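Local coordinates for protein arylesterase (Agrobacterium tumefaciens, PDB 3DCI) that probably hydrolyses ester bonds as a member of the GDSL-like, or SGNH, hydrolase family, and binds zinc, at residues Val47-Pro52 against Leu210-Thr215; Pro156-Gly161 against Gly168-Glu173. All blocks are in the same frame, centred on the assembly; numbering follows the deposited sequence.

Contact 1. Residues Val47-Pro52 against Leu210-Thr215; sequences VEHRWP and LDASAT
Thr215 turns its methyl toward the backbone of residues 49 to 51, where CG2 comes within 3.4 Å of the carbonyl oxygen His49 O and also lies near Arg50 CA and the amide nitrogen of Trp51. The methyl is put there by a first torsion that sets CG2 anti to the backbone nitrogen and OG1 beside it (chi1 -54°). The hydroxyl is thereby turned back into its own helix, donating to Asp211 O over 2.7 Å from well above that carbonyl plane. Asp211 O also accepts from Thr215 N, but the hydroxyl bond alone pins the rotation of the side chain. Asp211 is the N-cap, its OD1 met nearly head-on by Ala214 N at 2.9 Å.

One turn earlier, the Ala212 methyl approaches the His49 ring obliquely, with CB 3.8 Å from ND1 and equally close to CG. Trp51 meets residues 210-215 through CB, 3.4 Å from Thr215 O, and its indole packs further along the same helix, on Ile218 and Leu222, as well as on Ile106 of strand 104-108; NE1 is hydrogen-bonded to Thr34 OG1.

No hydrogen bond crosses between the segments, but His45 joins both, NE2 bonding Leu210 O and its carbonyl oxygen accepting from Arg50 NE. With the small Ala212 and Thr215 on its near side, the N-terminal turn of helix 212-229 packs against the 3-10 turn 47-49 and the start of helix 51-59, within the three-layer alpha/beta/alpha fold of SGNH hydrolases. Ser32, His209 and Asp206 nearby are consistent with the family's Ser-His-Asp triad.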
# COMPACT_ATOMS: atom_id res chain seq x y z
N VAL A 47 -17.67 5.40 29.73
CA VAL A 47 -17.36 3.97 29.57
C VAL A 47 -18.53 3.08 29.99
O VAL A 47 -18.80 2.06 29.35
CB VAL A 47 -16.04 3.58 30.30
CG1 VAL A 47 -16.17 3.76 31.81
CG2 VAL A 47 -15.66 2.17 29.96
N GLU A 48 -19.23 3.51 31.05
CA GLU A 48 -20.41 2.83 31.60
C GLU A 48 -21.52 2.58 30.58
O GLU A 48 -22.38 1.73 30.80
CB GLU A 48 -21.00 3.64 32.77
CG GLU A 48 -21.46 5.07 32.40
CD GLU A 48 -22.34 5.72 33.46
OE1 GLU A 48 -22.76 5.04 34.43
OE2 GLU A 48 -22.61 6.95 33.32
N HIS A 49 -21.52 3.36 29.49
CA HIS A 49 -22.54 3.25 28.47
C HIS A 49 -22.07 2.63 27.16
O HIS A 49 -22.89 2.42 26.28
CB HIS A 49 -23.17 4.63 28.20
CG HIS A 49 -23.99 5.14 29.35
ND1 HIS A 49 -23.83 6.40 29.88
CD2 HIS A 49 -24.94 4.54 30.09
CE1 HIS A 49 -24.66 6.56 30.89
NE2 HIS A 49 -25.34 5.43 31.05
N ARG A 50 -20.78 2.32 27.02
CA ARG A 50 -20.25 1.75 25.77
C ARG A 50 -20.60 0.27 25.68
O ARG A 50 -20.51 -0.45 26.67
CB ARG A 50 -18.74 1.87 25.72
CG ARG A 50 -18.22 3.29 25.66
CD ARG A 50 -16.71 3.29 25.84
NE ARG A 50 -16.33 4.60 26.31
CZ ARG A 50 -15.19 4.88 26.92
NH1 ARG A 50 -14.27 3.93 27.13
NH2 ARG A 50 -14.99 6.12 27.30
N TRP A 51 -20.99 -0.21 24.51
CA TRP A 51 -21.57 -1.54 24.47
C TRP A 51 -20.58 -2.65 24.89
O TRP A 51 -20.98 -3.56 25.59
CB TRP A 51 -22.35 -1.83 23.17
CG TRP A 51 -21.58 -2.17 21.94
CD1 TRP A 51 -21.41 -1.38 20.84
CD2 TRP A 51 -20.94 -3.42 21.64
NE1 TRP A 51 -20.69 -2.05 19.88
CE2 TRP A 51 -20.38 -3.30 20.35
CE3 TRP A 51 -20.77 -4.62 22.35
CZ2 TRP A 51 -19.67 -4.32 19.75
CZ3 TRP A 51 -20.07 -5.64 21.74
CH2 TRP A 51 -19.53 -5.49 20.47
N PRO A 52 -19.29 -2.57 24.45
CA PRO A 52 -18.36 -3.60 24.92
C PRO A 52 -18.15 -3.65 26.45
O PRO A 52 -18.14 -4.74 27.00
CB PRO A 52 -17.04 -3.27 24.18
CG PRO A 52 -17.47 -2.48 22.99
CD PRO A 52 -18.65 -1.68 23.47
N LEU A 210 -25.52 6.58 17.72
CA LEU A 210 -26.36 6.14 18.84
C LEU A 210 -26.15 6.98 20.10
O LEU A 210 -25.01 7.28 20.47
CB LEU A 210 -26.06 4.67 19.17
CG LEU A 210 -26.23 3.68 18.03
CD1 LEU A 210 -25.60 2.33 18.42
CD2 LEU A 210 -27.71 3.55 17.72
N ASP A 211 -27.23 7.36 20.77
CA ASP A 211 -27.10 8.01 22.06
C ASP A 211 -26.63 6.98 23.11
O ASP A 211 -26.50 5.78 22.80
CB ASP A 211 -28.36 8.79 22.46
CG ASP A 211 -29.58 7.93 22.68
OD1 ASP A 211 -29.48 6.70 22.85
OD2 ASP A 211 -30.68 8.54 22.71
N ALA A 212 -26.34 7.44 24.33
CA ALA A 212 -25.78 6.57 25.38
C ALA A 212 -26.71 5.42 25.73
O ALA A 212 -26.25 4.29 25.92
CB ALA A 212 -25.46 7.41 26.65
N SER A 213 -28.00 5.73 25.83
CA SER A 213 -29.03 4.76 26.17
C SER A 213 -29.13 3.62 25.18
O SER A 213 -29.22 2.45 25.58
CB SER A 213 -30.40 5.43 26.19
OG SER A 213 -30.40 6.52 27.07
N ALA A 214 -29.15 3.97 23.90
CA ALA A 214 -29.28 2.99 22.83
C ALA A 214 -27.99 2.16 22.76
O ALA A 214 -28.04 0.95 22.45
CB ALA A 214 -29.51 3.72 21.53
N THR A 215 -26.86 2.80 23.04
CA THR A 215 -25.59 2.12 23.05
C THR A 215 -25.55 1.05 24.16
O THR A 215 -25.19 -0.12 23.91
CB THR A 215 -24.40 3.11 23.12
OG1 THR A 215 -24.52 4.07 22.06
CG2 THR A 215 -23.05 2.36 22.90

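Contact 2. Residues Pro156-Gly161 against Gly168-Glu173; sequences PPCVAG and GGRDIE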
# COMPACT_ATOMS: atom_id res chain seq x y z
N PRO A 156 -27.83 -0.82 13.97
CA PRO A 156 -29.19 -0.30 13.80
C PRO A 156 -29.26 0.53 12.53
O PRO A 156 -28.28 1.20 12.21
CB PRO A 156 -29.39 0.59 15.03
CG PRO A 156 -28.36 0.12 16.01
CD PRO A 156 -27.20 -0.30 15.19
N PRO A 157 -30.38 0.47 11.78
CA PRO A 157 -30.47 1.22 10.54
C PRO A 157 -30.45 2.73 10.73
O PRO A 157 -30.81 3.24 11.81
CB PRO A 157 -31.81 0.78 9.95
CG PRO A 157 -32.57 0.22 11.07
CD PRO A 157 -31.58 -0.34 12.03
N CYS A 158 -30.05 3.44 9.68
CA CYS A 158 -30.11 4.89 9.66
C CYS A 158 -31.56 5.40 9.67
O CYS A 158 -32.50 4.70 9.28
CB CYS A 158 -29.37 5.43 8.43
SG CYS A 158 -27.61 5.01 8.51
N VAL A 159 -31.73 6.63 10.13
CA VAL A 159 -33.03 7.27 10.13
C VAL A 159 -32.86 8.67 9.58
O VAL A 159 -31.74 9.08 9.30
CB VAL A 159 -33.66 7.29 11.55
CG1 VAL A 159 -33.94 5.85 12.04
CG2 VAL A 159 -32.80 8.07 12.52
N ALA A 160 -33.97 9.37 9.39
CA ALA A 160 -33.91 10.74 8.91
C ALA A 160 -33.11 11.57 9.90
O ALA A 160 -33.46 11.65 11.08
CB ALA A 160 -35.32 11.31 8.75
N GLY A 161 -32.00 12.14 9.42
CA GLY A 161 -31.31 13.20 10.12
C GLY A 161 -32.07 14.50 9.96
O GLY A 161 -33.16 14.52 9.35
N GLY A 168 -23.95 11.84 5.91
CA GLY A 168 -22.94 11.16 5.12
C GLY A 168 -23.46 10.56 3.82
O GLY A 168 -22.80 9.70 3.25
N GLY A 169 -24.63 11.01 3.38
CA GLY A 169 -25.23 10.52 2.14
C GLY A 169 -25.72 9.08 2.19
O GLY A 169 -26.00 8.50 1.14
N ARG A 170 -25.82 8.50 3.38
CA ARG A 170 -26.28 7.12 3.51
C ARG A 170 -27.78 7.01 3.22
O ARG A 170 -28.54 7.93 3.47
CB ARG A 170 -25.97 6.54 4.89
CG ARG A 170 -24.47 6.51 5.26
CD ARG A 170 -24.32 6.05 6.69
NE ARG A 170 -22.95 6.04 7.23
CZ ARG A 170 -22.30 7.10 7.71
NH1 ARG A 170 -22.82 8.32 7.65
NH2 ARG A 170 -21.09 6.95 8.21
N ASP A 171 -28.17 5.86 2.69
CA ASP A 171 -29.53 5.59 2.29
C ASP A 171 -30.19 4.71 3.34
O ASP A 171 -29.65 3.67 3.70
CB ASP A 171 -29.48 4.89 0.94
CG ASP A 171 -30.85 4.56 0.40
OD1 ASP A 171 -31.33 5.27 -0.50
OD2 ASP A 171 -31.45 3.57 0.87
N ILE A 172 -31.37 5.12 3.82
CA ILE A 172 -32.08 4.39 4.86
C ILE A 172 -32.42 2.97 4.42
O ILE A 172 -32.16 2.00 5.13
CB ILE A 172 -33.39 5.11 5.27
CG1 ILE A 172 -33.06 6.40 6.02
CG2 ILE A 172 -34.26 4.21 6.17
CD1 ILE A 172 -34.30 7.23 6.41
N GLU A 173 -32.98 2.87 3.21
CA GLU A 173 -33.45 1.58 2.73
C GLU A 173 -32.29 0.59 2.57
O GLU A 173 -32.46 -0.60 2.84
CB GLU A 173 -34.28 1.72 1.45
CG GLU A 173 -35.73 2.19 1.73
CD GLU A 173 -36.67 2.05 0.54
OE1 GLU A 173 -36.34 1.30 -0.41
OE2 GLU A 173 -37.75 2.68 0.54
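Ile172 lays its whole branched side chain along the backbone of residues 158 to 160, and this is the close part of the contact. Its CG2 methyl reaches Cys158 O at 3.6 Å, CG1 meets the same oxygen at 3.7 Å, and the terminal CD1 runs on to Ala160 N, also 3.7 Å away, beside Val159 C. The extended end of the chain (chi2 177°) carries CD1 past the Cys158 carbonyl to the next peptide, so an aliphatic group covers main-chain polar atoms without bonding them.

On the buried side the contact is slimmer: Cys158 SG touches Arg170 CD at 3.9 Å, sulfur against the aliphatic stem. Beyond that methylene the guanidinium leaves the pair and is gripped elsewhere, NE by Thr111 O, NH1 by Ala167 O and NH2 by Asn112 OD1. Three bonds fix its orientation, and an acetic acid molecule, probably from the crystallisation liquor, lies about 4 Å from the side chain.

Toward solvent the packing thins. The side chains of Val159 and Ala160 start away from the other segment, as do those of Asp171 and Glu173, leaving the isoleucine to fill the join. Asp171, the N-cap of helix 172-175, uses OD2 to accept from Gln174 N. Ser175 OG ties the two segments from outside, bonded to both Cys158 N and Ile172 O.

Without a hydrogen bond passing directly between its segments, this van der Waals closure draws together the two ends of the loop that leads to helix 172-175 in the SGNH-hydrolase alpha/beta fold, following strand 149-154, next to the edge strand 192-195 of the parallel sheet.

Overall arrangement
Contacts 1 and 2 have centres about 20 Å apart in one alpha/beta domain of the GDSL-like hydrolase type. Along the chain the order is 47-52, 156-161, 168-173 and 210-215, so the short-range closure of contact 2 falls within the long-range contact 1, between whose halves four of the five strands of the parallel sheet lie. The two meet directly where Leu210 CD2 packs on Pro156 CG at 3.9 Å, joining the approach to helix 212-229 to the loop after strand 149-154. Thr215 and Arg170 each come near the possible triad without touching it, and both contacts lie away from the zinc site at His192 and Asp228.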